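Local coordinates for fatty Acyl-Adenylate Ligase (Escherichia coli, PDB 3PBK), which belongs to the AMP-binding (ANL) enzyme family and holds 5'-O-[(S)-(dodecanoyloxy)(hydroxy)phosphoryl]adenosine in its pocket, at residues L292-G306 against F322-C335. Numbering follows the deposited sequence.
Sequences LAELDLSCWRVAGIG and FRQVNFDNKTFMPC. With 1ZZ (5'-O-[(S)-(dodecanoyloxy)(hydroxy)phosphoryl]adenosine), chain C.
Phe327 turns the CD1-CE1 edge of its ring onto one face of the Trp300 six-membered ring, an offset edge-to-face pair with centroids 5.3 Å apart and planes at 64°. Its CG lies anti to the backbone N (chi1 177°), which swings the ring toward Trp300. The methyl of Ala303 meets the same Phe327 ring at its edge, in plane; a small residue suits this place, since Phe332 and Tyr280 also crowd in. On the face of the sheet shared with Ala303, Ile305 brings CD1 obliquely to Phe332 CD1, while Leu315 and Phe318 of helix 312-322 pack against Phe332. At the far end, beta-branched Val325 packs against both Leu292 and Leu295, its CG1 4.0 Å and 3.8 Å from their respective CB atoms, and sets CG2 beside Leu297 CD2. Here Asn326, at positive phi, ends the helix in a Schellman motif, and the Val325 carbonyl accepts Leu297 N at 2.9 Å.

Beneath Ala303, Ile305 and Phe332 the parallel strands 302-305 and 332-335 are laced by four backbone bonds, from Ala303 N to Thr331 O (2.8 Å) through to Cys335 N to Ile305 O (2.7 Å). Thr331 lays CB and CG2 against the Trp300 and Arg301 carbonyls, whereas its hydroxyl turns back to Asp328 O. At the polar edge, Asp296 OD1 lies beside Asn326 CB, and Arg301 points away to a salt bridge with Asp218. The beta-alpha-beta unit meets the ligand at Cys335, whose O accepts N5 of 1ZZ at 3.0 Å, consistent with strand pairing helping to place this carbonyl.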
# COMPACT_ATOMS: atom_id res chain seq x y z
N LEU A 292 -19.30 -19.20 -6.45
CA LEU A 292 -19.07 -20.08 -5.30
C LEU A 292 -18.94 -21.54 -5.70
O LEU A 292 -18.59 -22.39 -4.87
CB LEU A 292 -20.20 -19.93 -4.29
CG LEU A 292 -20.52 -18.53 -3.79
CD1 LEU A 292 -21.61 -18.60 -2.76
CD2 LEU A 292 -19.29 -17.88 -3.20
N ALA A 293 -19.22 -21.83 -6.97
CA ALA A 293 -19.27 -23.20 -7.48
C ALA A 293 -17.90 -23.89 -7.58
O ALA A 293 -17.81 -25.12 -7.55
CB ALA A 293 -19.99 -23.24 -8.83
N GLU A 294 -16.85 -23.10 -7.70
CA GLU A 294 -15.50 -23.64 -7.78
C GLU A 294 -14.79 -23.60 -6.42
O GLU A 294 -13.90 -24.42 -6.13
CB GLU A 294 -14.64 -22.85 -8.78
CG GLU A 294 -14.97 -23.07 -10.25
CD GLU A 294 -15.89 -22.01 -10.81
OE1 GLU A 294 -16.81 -21.58 -10.08
OE2 GLU A 294 -15.70 -21.61 -11.99
N LEU A 295 -15.19 -22.64 -5.60
CA LEU A 295 -14.39 -22.22 -4.46
C LEU A 295 -14.28 -23.22 -3.31
O LEU A 295 -15.28 -23.68 -2.76
CB LEU A 295 -14.88 -20.87 -3.92
CG LEU A 295 -14.93 -19.77 -4.97
CD1 LEU A 295 -15.12 -18.44 -4.28
CD2 LEU A 295 -13.67 -19.79 -5.81
N ASP A 296 -13.05 -23.54 -2.97
CA ASP A 296 -12.74 -24.14 -1.70
C ASP A 296 -11.61 -23.32 -1.13
O ASP A 296 -10.61 -23.11 -1.80
CB ASP A 296 -12.29 -25.57 -1.87
CG ASP A 296 -12.09 -26.24 -0.55
OD1 ASP A 296 -12.81 -25.87 0.41
OD2 ASP A 296 -11.20 -27.12 -0.47
N LEU A 297 -11.76 -22.86 0.10
CA LEU A 297 -10.83 -21.87 0.63
C LEU A 297 -10.15 -22.32 1.91
O LEU A 297 -9.55 -21.52 2.61
CB LEU A 297 -11.56 -20.54 0.84
CG LEU A 297 -11.33 -19.45 -0.21
CD1 LEU A 297 -10.99 -20.04 -1.56
CD2 LEU A 297 -12.52 -18.53 -0.29
N SER A 298 -10.24 -23.61 2.21
CA SER A 298 -9.61 -24.18 3.40
C SER A 298 -8.08 -24.05 3.37
O SER A 298 -7.43 -23.97 4.41
CB SER A 298 -10.01 -25.65 3.53
OG SER A 298 -10.21 -26.24 2.26
N CYS A 299 -7.53 -24.02 2.16
CA CYS A 299 -6.11 -23.87 1.93
C CYS A 299 -5.60 -22.47 2.30
O CYS A 299 -4.40 -22.27 2.57
CB CYS A 299 -5.82 -24.13 0.45
SG CYS A 299 -6.63 -22.91 -0.65
N TRP A 300 -6.51 -21.50 2.28
CA TRP A 300 -6.14 -20.13 2.58
C TRP A 300 -5.78 -20.03 4.05
O TRP A 300 -6.66 -20.00 4.91
CB TRP A 300 -7.29 -19.18 2.25
CG TRP A 300 -6.86 -17.75 2.08
CD1 TRP A 300 -5.63 -17.23 2.34
CD2 TRP A 300 -7.67 -16.65 1.64
NE1 TRP A 300 -5.61 -15.88 2.08
CE2 TRP A 300 -6.86 -15.50 1.65
CE3 TRP A 300 -9.00 -16.53 1.24
CZ2 TRP A 300 -7.33 -14.24 1.27
CZ3 TRP A 300 -9.47 -15.27 0.86
CH2 TRP A 300 -8.63 -14.15 0.87
N ARG A 301 -4.48 -19.97 4.33
CA ARG A 301 -3.97 -20.02 5.70
C ARG A 301 -3.88 -18.64 6.36
O ARG A 301 -4.16 -18.48 7.55
CB ARG A 301 -2.60 -20.68 5.70
CG ARG A 301 -2.04 -20.98 7.06
CD ARG A 301 -0.69 -21.66 6.94
NE ARG A 301 0.40 -20.71 6.76
CZ ARG A 301 0.83 -19.89 7.72
NH1 ARG A 301 0.24 -19.90 8.91
NH2 ARG A 301 1.84 -19.07 7.49
N VAL A 302 -3.47 -17.64 5.58
CA VAL A 302 -3.34 -16.29 6.08
C VAL A 302 -3.93 -15.27 5.11
O VAL A 302 -3.41 -15.07 4.01
CB VAL A 302 -1.86 -15.94 6.39
CG1 VAL A 302 -1.74 -14.51 6.91
CG2 VAL A 302 -1.29 -16.93 7.38
N ALA A 303 -5.04 -14.66 5.51
CA ALA A 303 -5.66 -13.56 4.77
C ALA A 303 -5.39 -12.23 5.48
O ALA A 303 -6.00 -11.92 6.51
CB ALA A 303 -7.15 -13.79 4.61
N GLY A 304 -4.46 -11.45 4.94
CA GLY A 304 -4.03 -10.22 5.58
C GLY A 304 -4.79 -8.99 5.14
O GLY A 304 -5.26 -8.90 4.00
N ILE A 305 -4.92 -8.02 6.05
CA ILE A 305 -5.56 -6.76 5.74
C ILE A 305 -4.74 -5.63 6.32
O ILE A 305 -4.33 -5.69 7.47
CB ILE A 305 -6.96 -6.65 6.34
CG1 ILE A 305 -7.72 -7.96 6.19
CG2 ILE A 305 -7.71 -5.50 5.73
CD1 ILE A 305 -7.72 -8.83 7.45
N GLY A 306 -4.52 -4.60 5.52
CA GLY A 306 -3.82 -3.41 5.98
C GLY A 306 -3.85 -2.38 4.87
O GLY A 306 -4.55 -2.60 3.88
N PHE A 322 -18.29 -16.11 2.97
CA PHE A 322 -17.53 -17.23 2.44
C PHE A 322 -17.27 -18.36 3.43
O PHE A 322 -16.40 -19.20 3.22
CB PHE A 322 -16.23 -16.73 1.84
CG PHE A 322 -16.43 -15.71 0.78
CD1 PHE A 322 -16.69 -16.09 -0.52
CD2 PHE A 322 -16.38 -14.36 1.08
CE1 PHE A 322 -16.88 -15.16 -1.50
CE2 PHE A 322 -16.57 -13.42 0.10
CZ PHE A 322 -16.82 -13.82 -1.20
N ARG A 323 -18.04 -18.39 4.51
CA ARG A 323 -18.00 -19.57 5.34
C ARG A 323 -18.40 -20.76 4.47
O ARG A 323 -17.75 -21.79 4.51
CB ARG A 323 -18.93 -19.44 6.56
CG ARG A 323 -19.00 -20.72 7.39
CD ARG A 323 -19.89 -20.59 8.62
NE ARG A 323 -19.20 -19.91 9.72
CZ ARG A 323 -19.40 -18.64 10.04
NH1 ARG A 323 -20.28 -17.91 9.36
NH2 ARG A 323 -18.72 -18.09 11.05
N GLN A 324 -19.44 -20.59 3.66
CA GLN A 324 -19.98 -21.69 2.85
C GLN A 324 -18.97 -22.37 1.90
O GLN A 324 -19.17 -23.53 1.50
CB GLN A 324 -21.22 -21.24 2.08
CG GLN A 324 -21.00 -20.02 1.20
CD GLN A 324 -22.30 -19.46 0.62
OE1 GLN A 324 -23.07 -20.19 -0.01
NE2 GLN A 324 -22.54 -18.17 0.83
N VAL A 325 -17.90 -21.68 1.53
CA VAL A 325 -16.85 -22.28 0.72
C VAL A 325 -15.59 -22.48 1.54
O VAL A 325 -14.49 -22.53 1.00
CB VAL A 325 -16.52 -21.42 -0.51
CG1 VAL A 325 -17.70 -21.39 -1.46
CG2 VAL A 325 -16.12 -20.02 -0.07
N ASN A 326 -15.76 -22.58 2.85
CA ASN A 326 -14.67 -22.93 3.77
C ASN A 326 -13.62 -21.88 4.04
O ASN A 326 -12.46 -22.22 4.24
CB ASN A 326 -13.98 -24.22 3.35
CG ASN A 326 -14.87 -25.41 3.48
OD1 ASN A 326 -15.75 -25.62 2.64
ND2 ASN A 326 -14.68 -26.19 4.54
N PHE A 327 -14.01 -20.61 4.04
CA PHE A 327 -13.12 -19.59 4.54
C PHE A 327 -13.14 -19.55 6.07
O PHE A 327 -14.18 -19.28 6.68
CB PHE A 327 -13.47 -18.22 3.97
CG PHE A 327 -12.62 -17.11 4.50
CD1 PHE A 327 -11.34 -16.90 4.01
CD2 PHE A 327 -13.09 -16.28 5.52
CE1 PHE A 327 -10.55 -15.89 4.51
CE2 PHE A 327 -12.31 -15.27 6.02
CZ PHE A 327 -11.04 -15.07 5.53
N ASP A 328 -12.00 -19.83 6.70
CA ASP A 328 -11.89 -19.71 8.15
C ASP A 328 -11.60 -18.26 8.52
O ASP A 328 -10.59 -17.70 8.10
CB ASP A 328 -10.80 -20.64 8.67
CG ASP A 328 -10.70 -20.64 10.20
OD1 ASP A 328 -11.59 -20.06 10.87
OD2 ASP A 328 -9.72 -21.22 10.72
N ASN A 329 -12.47 -17.64 9.30
CA ASN A 329 -12.24 -16.26 9.67
C ASN A 329 -11.04 -16.08 10.60
O ASN A 329 -10.59 -14.96 10.81
CB ASN A 329 -13.49 -15.64 10.29
CG ASN A 329 -13.72 -16.08 11.73
OD1 ASN A 329 -12.88 -15.87 12.61
ND2 ASN A 329 -14.89 -16.67 11.97
N LYS A 330 -10.54 -17.18 11.16
CA LYS A 330 -9.38 -17.10 12.05
C LYS A 330 -8.13 -16.85 11.25
O LYS A 330 -7.07 -16.55 11.81
CB LYS A 330 -9.20 -18.39 12.85
CG LYS A 330 -10.11 -18.54 14.05
CD LYS A 330 -9.92 -17.40 15.04
CE LYS A 330 -11.12 -17.32 15.99
NZ LYS A 330 -11.01 -16.19 16.98
N THR A 331 -8.25 -16.98 9.92
CA THR A 331 -7.12 -16.80 9.01
C THR A 331 -6.86 -15.32 8.75
O THR A 331 -5.86 -14.97 8.14
CB THR A 331 -7.33 -17.52 7.65
OG1 THR A 331 -8.43 -16.93 6.96
CG2 THR A 331 -7.60 -19.00 7.85
N PHE A 332 -7.78 -14.48 9.22
CA PHE A 332 -7.64 -13.03 9.12
C PHE A 332 -6.46 -12.51 9.91
O PHE A 332 -6.30 -12.81 11.10
CB PHE A 332 -8.91 -12.31 9.61
CG PHE A 332 -9.91 -12.05 8.53
CD1 PHE A 332 -9.50 -11.62 7.27
CD2 PHE A 332 -11.27 -12.22 8.76
CE1 PHE A 332 -10.42 -11.38 6.27
CE2 PHE A 332 -12.20 -11.98 7.77
CZ PHE A 332 -11.78 -11.55 6.52
N MSE A 333 -5.64 -11.71 9.25
CA MSE A 333 -4.54 -11.08 9.94
C MSE A 333 -4.43 -9.60 9.61
O MSE A 333 -3.82 -9.22 8.62
CB MSE A 333 -3.22 -11.79 9.65
CG MSE A 333 -2.22 -11.62 10.79
SE MSE A 333 -0.46 -12.40 10.44
CE MSE A 333 0.03 -11.28 8.93
N PRO A 334 -5.05 -8.77 10.44
CA PRO A 334 -4.87 -7.33 10.29
C PRO A 334 -3.41 -6.97 10.56
O PRO A 334 -2.82 -7.49 11.50
CB PRO A 334 -5.76 -6.76 11.39
CG PRO A 334 -6.79 -7.80 11.61
CD PRO A 334 -6.06 -9.09 11.45
N CYS A 335 -2.86 -6.10 9.73
CA CYS A 335 -1.47 -5.66 9.87
C CYS A 335 -1.28 -4.19 9.48
O CYS A 335 -2.13 -3.60 8.82
CB CYS A 335 -0.58 -6.54 9.01
SG CYS A 335 -0.96 -6.36 7.28
P 1ZZ C . 2.12 2.75 2.18
C1 1ZZ C . 3.90 -12.00 2.18
N1 1ZZ C . -2.00 2.51 6.90
O1 1ZZ C . 0.21 0.09 2.82
C2 1ZZ C . 4.07 -10.75 3.00
N2 1ZZ C . -1.96 0.32 7.28
O2 1ZZ C . 2.27 1.13 2.45
C3 1ZZ C . 3.06 -9.62 2.81
N3 1ZZ C . -3.89 2.99 8.56
O3 1ZZ C . 3.37 3.67 2.49
C4 1ZZ C . 3.19 -8.47 3.82
N4 1ZZ C . -4.69 1.11 9.66
O4 1ZZ C . 1.79 3.00 0.86
C5 1ZZ C . 2.04 -7.48 4.08
N5 1ZZ C . -3.72 -1.07 9.19
O5 1ZZ C . 0.95 3.29 3.12
C6 1ZZ C . 2.55 -6.14 4.57
O6 1ZZ C . -0.83 3.54 5.26
C7 1ZZ C . 1.77 -5.33 5.57
O7 1ZZ C . -1.37 6.01 7.72
C8 1ZZ C . 1.92 -3.83 5.50
O8 1ZZ C . 1.38 5.29 7.46
C9 1ZZ C . 0.67 -2.94 5.35
C10 1ZZ C . 0.63 -1.84 4.33
C11 1ZZ C . 1.74 -0.97 3.91
C12 1ZZ C . 1.35 0.21 3.16
C13 1ZZ C . 1.37 3.96 4.28
C14 1ZZ C . 0.29 4.44 5.26
C15 1ZZ C . 0.45 4.52 6.79
C16 1ZZ C . -0.94 4.79 7.18
C17 1ZZ C . -1.70 3.84 6.32
C18 1ZZ C . -1.40 1.36 6.57
C19 1ZZ C . -2.94 0.88 8.10
C20 1ZZ C . -3.00 2.18 7.88
C21 1ZZ C . -4.73 2.40 9.44
C22 1ZZ C . -3.77 0.32 8.96